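Local coordinates for glycosyl hydrolase, family 31/fibronectin type III domain protein (Clostridium perfringens, PDB 4LKS), which binds galactose through a family 32 carbohydrate-binding module, probably directing its parent family 31 glycoside hydrolase to galactose-bearing glycans, at residues 95-100 with 108-113; 65-70 with 138-143. One frame throughout, in Å; residues are numbered along the deposited sequence. Where two conformers were deposited one is given.

Interaction 1. Residues 95-100 with 108-113; sequences YKIETS and EVRTGN
Tyr95 and Gly112 form one hydrogen-bonded pair of an antiparallel beta hairpin, interrupted by a classic beta bulge in which Val109 and Arg110 both face Ile97. The Tyr95 ring turns back toward the partner strand, against Gly112, because its CG sits between the backbone N and the carbonyl carbon (chi1 62°). Gly112 CA then lies over the ring face, 3.9 Å from its centroid, a CH-pi contact. At the far end of the ring, Tyr95 OH stands against one face of the Arg110 guanidinium, 3.3 Å from Arg110 CZ, with the two planes 53° apart. Arg110 bends at chi3 (-69°), and its NE (2.9 Å) and NH2 both donate to Thr111 O, which lies in the guanidinium plane; NH1 reaches Arg132 O. These bonds fix the guanidinium against the hydroxyl, a contact without a hydrogen bond. At the bulge, Ile97 O accepts from Val109 N at 2.9 Å and only weakly from Arg110 N, while Val109 CG2 packs on Thr99 OG1 and CG2. On the face that carries Lys96, Glu98 and Glu108, water 2 links Lys96 NZ to Glu108 OE1. Water 1, in the plane of the Tyr95 ring, bridges Tyr95 OH and Asn113 O at 2.7 Å each.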
loop_
_atom_site.group_PDB
_atom_site.type_symbol
_atom_site.label_atom_id
_atom_site.label_comp_id
_atom_site.label_asym_id
_atom_site.label_seq_id
_atom_site.Cartn_x
_atom_site.Cartn_y
_atom_site.Cartn_z
ATOM N N TYR A 95 6.849 5.741 -2.781
ATOM C CA TYR A 95 6.765 4.584 -1.893
ATOM C C TYR A 95 8.076 3.797 -1.860
ATOM O O TYR A 95 8.959 3.952 -2.728
ATOM C CB TYR A 95 5.616 3.649 -2.333
ATOM C CG TYR A 95 5.863 3.116 -3.728
ATOM C CD1 TYR A 95 6.671 1.998 -3.930
ATOM C CD2 TYR A 95 5.351 3.758 -4.843
ATOM C CE1 TYR A 95 6.958 1.533 -5.206
ATOM C CE2 TYR A 95 5.629 3.295 -6.136
ATOM C CZ TYR A 95 6.434 2.178 -6.299
ATOM O OH TYR A 95 6.743 1.701 -7.557
ATOM N N LYS A 96 8.165 2.928 -0.862
ATOM C CA LYS A 96 9.214 1.925 -0.778
ATOM C C LYS A 96 8.552 0.590 -0.464
ATOM O O LYS A 96 7.541 0.531 0.260
ATOM C CB LYS A 96 10.249 2.290 0.300
ATOM C CG LYS A 96 11.347 1.238 0.486
ATOM C CD LYS A 96 12.465 1.737 1.392
ATOM C CE LYS A 96 12.013 1.876 2.828
ATOM N NZ LYS A 96 13.196 2.229 3.688
ATOM N N ILE A 97 9.107 -0.469 -1.050
ATOM C CA ILE A 97 8.657 -1.824 -0.773
ATOM C C ILE A 97 9.811 -2.630 -0.198
ATOM O O ILE A 97 10.917 -2.650 -0.753
ATOM C CB ILE A 97 8.148 -2.520 -2.041
ATOM C CG1 ILE A 97 6.864 -1.849 -2.524
ATOM C CG2 ILE A 97 7.889 -4.006 -1.764
ATOM C CD1 ILE A 97 6.441 -2.261 -3.901
ATOM N N GLU A 98 9.548 -3.292 0.928
ATOM C CA GLU A 98 10.507 -4.220 1.531
ATOM C C GLU A 98 9.779 -5.535 1.744
ATOM O O GLU A 98 8.575 -5.539 1.967
ATOM C CB GLU A 98 10.965 -3.715 2.896
ATOM C CG GLU A 98 11.782 -2.457 2.873
ATOM C CD GLU A 98 11.841 -1.840 4.253
ATOM O OE1 GLU A 98 10.859 -1.168 4.651
ATOM O OE2 GLU A 98 12.835 -2.072 4.967
ATOM N N THR A 99 10.498 -6.652 1.698
ATOM C CA THR A 99 9.867 -7.932 2.005
ATOM C C THR A 99 10.715 -8.719 2.978
ATOM O O THR A 99 11.911 -8.467 3.127
ATOM C CB THR A 99 9.603 -8.795 0.751
ATOM O OG1 THR A 99 10.826 -9.036 0.055
ATOM C CG2 THR A 99 8.616 -8.116 -0.193
ATOM N N SER A 100 10.099 -9.695 3.628
ATOM C CA SER A 100 10.851 -10.586 4.503
ATOM C C SER A 100 10.166 -11.926 4.666
ATOM O O SER A 100 8.988 -12.084 4.318
ATOM C CB SER A 100 11.086 -9.937 5.868
ATOM O OG SER A 100 9.884 -9.829 6.584
ATOM N N GLU A 108 15.254 -4.801 0.798
ATOM C CA GLU A 108 14.703 -3.668 0.068
ATOM C C GLU A 108 14.476 -4.104 -1.367
ATOM O O GLU A 108 15.411 -4.481 -2.083
ATOM C CB GLU A 108 15.631 -2.449 0.110
ATOM C CG GLU A 108 14.968 -1.215 -0.490
ATOM C CD GLU A 108 15.765 0.059 -0.302
ATOM O OE1 GLU A 108 16.289 0.284 0.808
ATOM O OE2 GLU A 108 15.852 0.845 -1.265
ATOM N N VAL A 109 13.219 -4.056 -1.784
ATOM C CA VAL A 109 12.851 -4.539 -3.108
ATOM C C VAL A 109 12.934 -3.414 -4.148
ATOM O O VAL A 109 13.585 -3.566 -5.189
ATOM C CB VAL A 109 11.448 -5.166 -3.082
ATOM C CG1 VAL A 109 11.014 -5.532 -4.475
ATOM C CG2 VAL A 109 11.428 -6.400 -2.163
ATOM N N ARG A 110 12.291 -2.282 -3.860
ATOM C CA ARG A 110 12.310 -1.151 -4.777
ATOM C C ARG A 110 11.707 0.086 -4.139
ATOM O O ARG A 110 11.044 0.020 -3.094
ATOM C CB ARG A 110 11.545 -1.453 -6.072
ATOM C CG ARG A 110 10.028 -1.491 -5.907
ATOM C CD ARG A 110 9.337 -1.486 -7.265
ATOM N NE ARG A 110 9.519 -0.188 -7.905
ATOM C CZ ARG A 110 9.199 0.092 -9.161
ATOM N NH1 ARG A 110 8.684 -0.839 -9.951
ATOM N NH2 ARG A 110 9.406 1.318 -9.626
ATOM N N THR A 111 11.969 1.225 -4.764
ATOM C CA THR A 111 11.200 2.431 -4.502
ATOM C C THR A 111 10.533 2.853 -5.807
ATOM O O THR A 111 10.775 2.264 -6.868
ATOM C CB THR A 111 12.074 3.562 -3.966
ATOM O OG1 THR A 111 13.068 3.886 -4.941
ATOM C CG2 THR A 111 12.770 3.132 -2.689
ATOM N N GLY A 112 9.673 3.864 -5.742
ATOM C CA GLY A 112 9.087 4.376 -6.959
ATOM C C GLY A 112 8.112 5.499 -6.696
ATOM O O GLY A 112 7.901 5.906 -5.553
ATOM N N ASN A 113 7.517 5.989 -7.774
ATOM C CA ASN A 113 6.569 7.080 -7.692
ATOM C C ASN A 113 5.312 6.735 -8.456
ATOM O O ASN A 113 5.337 5.905 -9.371
ATOM C CB ASN A 113 7.181 8.367 -8.251
ATOM C CG ASN A 113 8.279 8.916 -7.366
ATOM O OD1 ASN A 113 8.042 9.768 -6.499
ATOM N ND2 ASN A 113 9.491 8.426 -7.568
HETATM O O HOH W 1 6.045 3.290 -9.585
HETATM O O HOH W 2 15.264 0.043 3.080
#

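Interaction 2. Residues 65-70 with 138-143; sequences SITIKL and AQYLRF
The Lys69 chain runs alongside the Tyr140 ring, both leaving the same face at a non-hydrogen-bonded pair in an antiparallel sheet of the F5/8 type C beta-sandwich. The extended lysine brings its CG to 3.5 Å from Tyr140 CE2, and water 3 joins Tyr140 OH to Lys69 NZ, the latter bond weak. Further along this face the Arg142 methylenes pass over the Thr67 side chain, Arg142 CD 3.7 Å from Thr67 OG1. On the opposite face Ile66 CG2 packs against Phe143 CB at 4.0 Å. Paired backbone bonds join Ile66 to Phe143 and Ile68 to Leu141, and the strand end is clamped twice: Leu70 N donates to Gln139 O at 2.8 Å, and Gln139 NE2 returns a bond to Leu70 O at 3.0 Å. With CG anti to the backbone N (chi1 -174°) and an extended chain, Gln139 carries its amide to that carbonyl at the corner of the chain. Further out, Glu98 forms a salt bridge with Arg142, and Trp106 a cation-pi contact. Strands 26-31 and 95-100 flank the pair, while Ile68, Leu70 and Leu141 pack on Phe164 of strand 158-166 in the other sheet.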
loop_
_atom_site.group_PDB
_atom_site.type_symbol
_atom_site.label_atom_id
_atom_site.label_comp_id
_atom_site.label_asym_id
_atom_site.label_seq_id
_atom_site.Cartn_x
_atom_site.Cartn_y
_atom_site.Cartn_z
ATOM N N SER A 65 4.446 3.477 7.484
ATOM C CA SER A 65 4.436 2.209 6.782
ATOM C C SER A 65 3.351 1.287 7.316
ATOM O O SER A 65 2.787 1.487 8.415
ATOM C CB SER A 65 5.808 1.534 6.863
ATOM O OG SER A 65 6.014 0.985 8.148
ATOM N N ILE A 66 3.045 0.287 6.509
ATOM C CA ILE A 66 2.095 -0.744 6.880
ATOM C C ILE A 66 2.714 -2.084 6.487
ATOM O O ILE A 66 3.307 -2.207 5.411
ATOM C CB ILE A 66 0.710 -0.520 6.216
ATOM C CG1 ILE A 66 -0.267 -1.615 6.638
ATOM C CG2 ILE A 66 0.817 -0.425 4.682
ATOM C CD1 ILE A 66 -1.705 -1.317 6.255
ATOM N N THR A 67 2.596 -3.080 7.358
ATOM C CA THR A 67 3.137 -4.407 7.078
ATOM C C THR A 67 2.009 -5.414 6.909
ATOM O O THR A 67 1.139 -5.546 7.784
ATOM C CB THR A 67 4.061 -4.905 8.189
ATOM O OG1 THR A 67 5.168 -4.008 8.326
ATOM C CG2 THR A 67 4.575 -6.313 7.859
ATOM N N ILE A 68 2.019 -6.093 5.764
ATOM C CA ILE A 68 1.066 -7.147 5.443
ATOM C C ILE A 68 1.739 -8.508 5.565
ATOM O O ILE A 68 2.828 -8.741 5.003
ATOM C CB ILE A 68 0.534 -7.002 4.003
ATOM C CG1 ILE A 68 0.015 -5.577 3.741
ATOM C CG2 ILE A 68 -0.527 -8.085 3.698
ATOM C CD1 ILE A 68 -0.986 -5.024 4.772
ATOM N N LYS A 69 1.093 -9.403 6.310
ATOM C CA LYS A 69 1.523 -10.786 6.441
ATOM C C LYS A 69 0.650 -11.653 5.547
ATOM O O LYS A 69 -0.570 -11.508 5.558
ATOM C CB LYS A 69 1.355 -11.239 7.896
ATOM C CG LYS A 69 1.691 -12.701 8.133
ATOM C CD LYS A 69 1.338 -13.105 9.559
ATOM C CE LYS A 69 1.578 -14.580 9.772
ATOM N NZ LYS A 69 1.348 -14.960 11.201
ATOM N N LEU A 70 1.270 -12.549 4.783
ATOM C CA LEU A 70 0.540 -13.480 3.916
ATOM C C LEU A 70 0.415 -14.818 4.648
ATOM O O LEU A 70 1.164 -15.082 5.596
ATOM C CB LEU A 70 1.253 -13.627 2.562
ATOM C CG LEU A 70 1.283 -12.304 1.777
ATOM C CD1 LEU A 70 2.586 -11.572 1.991
ATOM C CD2 LEU A 70 1.045 -12.536 0.287
ATOM N N ALA A 138 8.326 -14.188 -0.244
ATOM C CA ALA A 138 8.064 -13.355 0.922
ATOM C C ALA A 138 6.797 -13.778 1.626
ATOM O O ALA A 138 5.807 -14.151 0.977
ATOM C CB ALA A 138 7.937 -11.898 0.494
ATOM N N GLN A 139 6.809 -13.685 2.953
ATOM C CA GLN A 139 5.577 -13.841 3.727
ATOM C C GLN A 139 5.148 -12.508 4.354
ATOM O O GLN A 139 4.046 -12.373 4.874
ATOM C CB GLN A 139 5.714 -14.924 4.803
ATOM C CG GLN A 139 4.397 -15.185 5.521
ATOM C CD GLN A 139 4.411 -16.401 6.422
ATOM O OE1 GLN A 139 5.464 -16.977 6.702
ATOM N NE2 GLN A 139 3.232 -16.791 6.892
ATOM N N TYR A 140 6.033 -11.518 4.305
ATOM C CA TYR A 140 5.703 -10.187 4.820
ATOM C C TYR A 140 6.126 -9.146 3.807
ATOM O O TYR A 140 7.200 -9.254 3.196
ATOM C CB TYR A 140 6.433 -9.918 6.149
ATOM C CG TYR A 140 6.160 -10.954 7.209
ATOM C CD1 TYR A 140 6.879 -12.152 7.238
ATOM C CD2 TYR A 140 5.195 -10.737 8.179
ATOM C CE1 TYR A 140 6.629 -13.110 8.204
ATOM C CE2 TYR A 140 4.937 -11.685 9.144
ATOM C CZ TYR A 140 5.657 -12.866 9.151
ATOM O OH TYR A 140 5.389 -13.808 10.120
ATOM N N LEU A 141 5.295 -8.122 3.639
ATOM C CA LEU A 141 5.647 -6.996 2.793
ATOM C C LEU A 141 5.373 -5.720 3.566
ATOM O O LEU A 141 4.275 -5.522 4.068
ATOM C CB LEU A 141 4.846 -7.030 1.473
ATOM C CG LEU A 141 5.197 -5.939 0.447
ATOM C CD1 LEU A 141 5.111 -6.450 -1.007
ATOM C CD2 LEU A 141 4.334 -4.688 0.636
ATOM N N ARG A 142 6.384 -4.867 3.657
ATOM C CA ARG A 142 6.248 -3.558 4.275
ATOM C C ARG A 142 6.206 -2.483 3.192
ATOM O O ARG A 142 7.135 -2.332 2.390
ATOM C CB ARG A 142 7.385 -3.307 5.268
ATOM C CG ARG A 142 7.269 -1.968 5.999
ATOM C CD ARG A 142 8.077 -1.940 7.289
ATOM N NE ARG A 142 9.523 -2.013 7.057
ATOM C CZ ARG A 142 10.414 -2.304 8.004
ATOM N NH1 ARG A 142 10.011 -2.561 9.242
ATOM N NH2 ARG A 142 11.709 -2.340 7.712
ATOM N N PHE A 143 5.095 -1.753 3.181
ATOM C CA PHE A 143 4.836 -0.699 2.206
ATOM C C PHE A 143 4.959 0.642 2.919
ATOM O O PHE A 143 4.217 0.917 3.865
ATOM C CB PHE A 143 3.429 -0.883 1.621
ATOM C CG PHE A 143 3.044 0.151 0.588
ATOM C CD1 PHE A 143 3.454 0.027 -0.730
ATOM C CD2 PHE A 143 2.260 1.241 0.937
ATOM C CE1 PHE A 143 3.094 0.986 -1.687
ATOM C CE2 PHE A 143 1.896 2.191 -0.012
ATOM C CZ PHE A 143 2.306 2.057 -1.322
HETATM O O HOH W 3 3.869 -13.140 12.331
#

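Overall arrangement
Interactions 1 and 2 belong to one five-stranded antiparallel sheet, ordered 26-31, 64-70, 140-148, 95-100, 107-113, with centres about 11 Å apart. Strands 95-100 and 140-148 are neighbours, so the hairpin of interaction 1 continues the sheet from interaction 2 to its outer strand 107-113. Along their seam run a probable backbone bond from Ser100 N to Tyr140 O and packing of Thr99 on Ala138. In chain order the hairpin is nested inside the long connection between 65-70 and 138-143. Together they build one wall of the sandwich that forms the framework of this galactose-binding module.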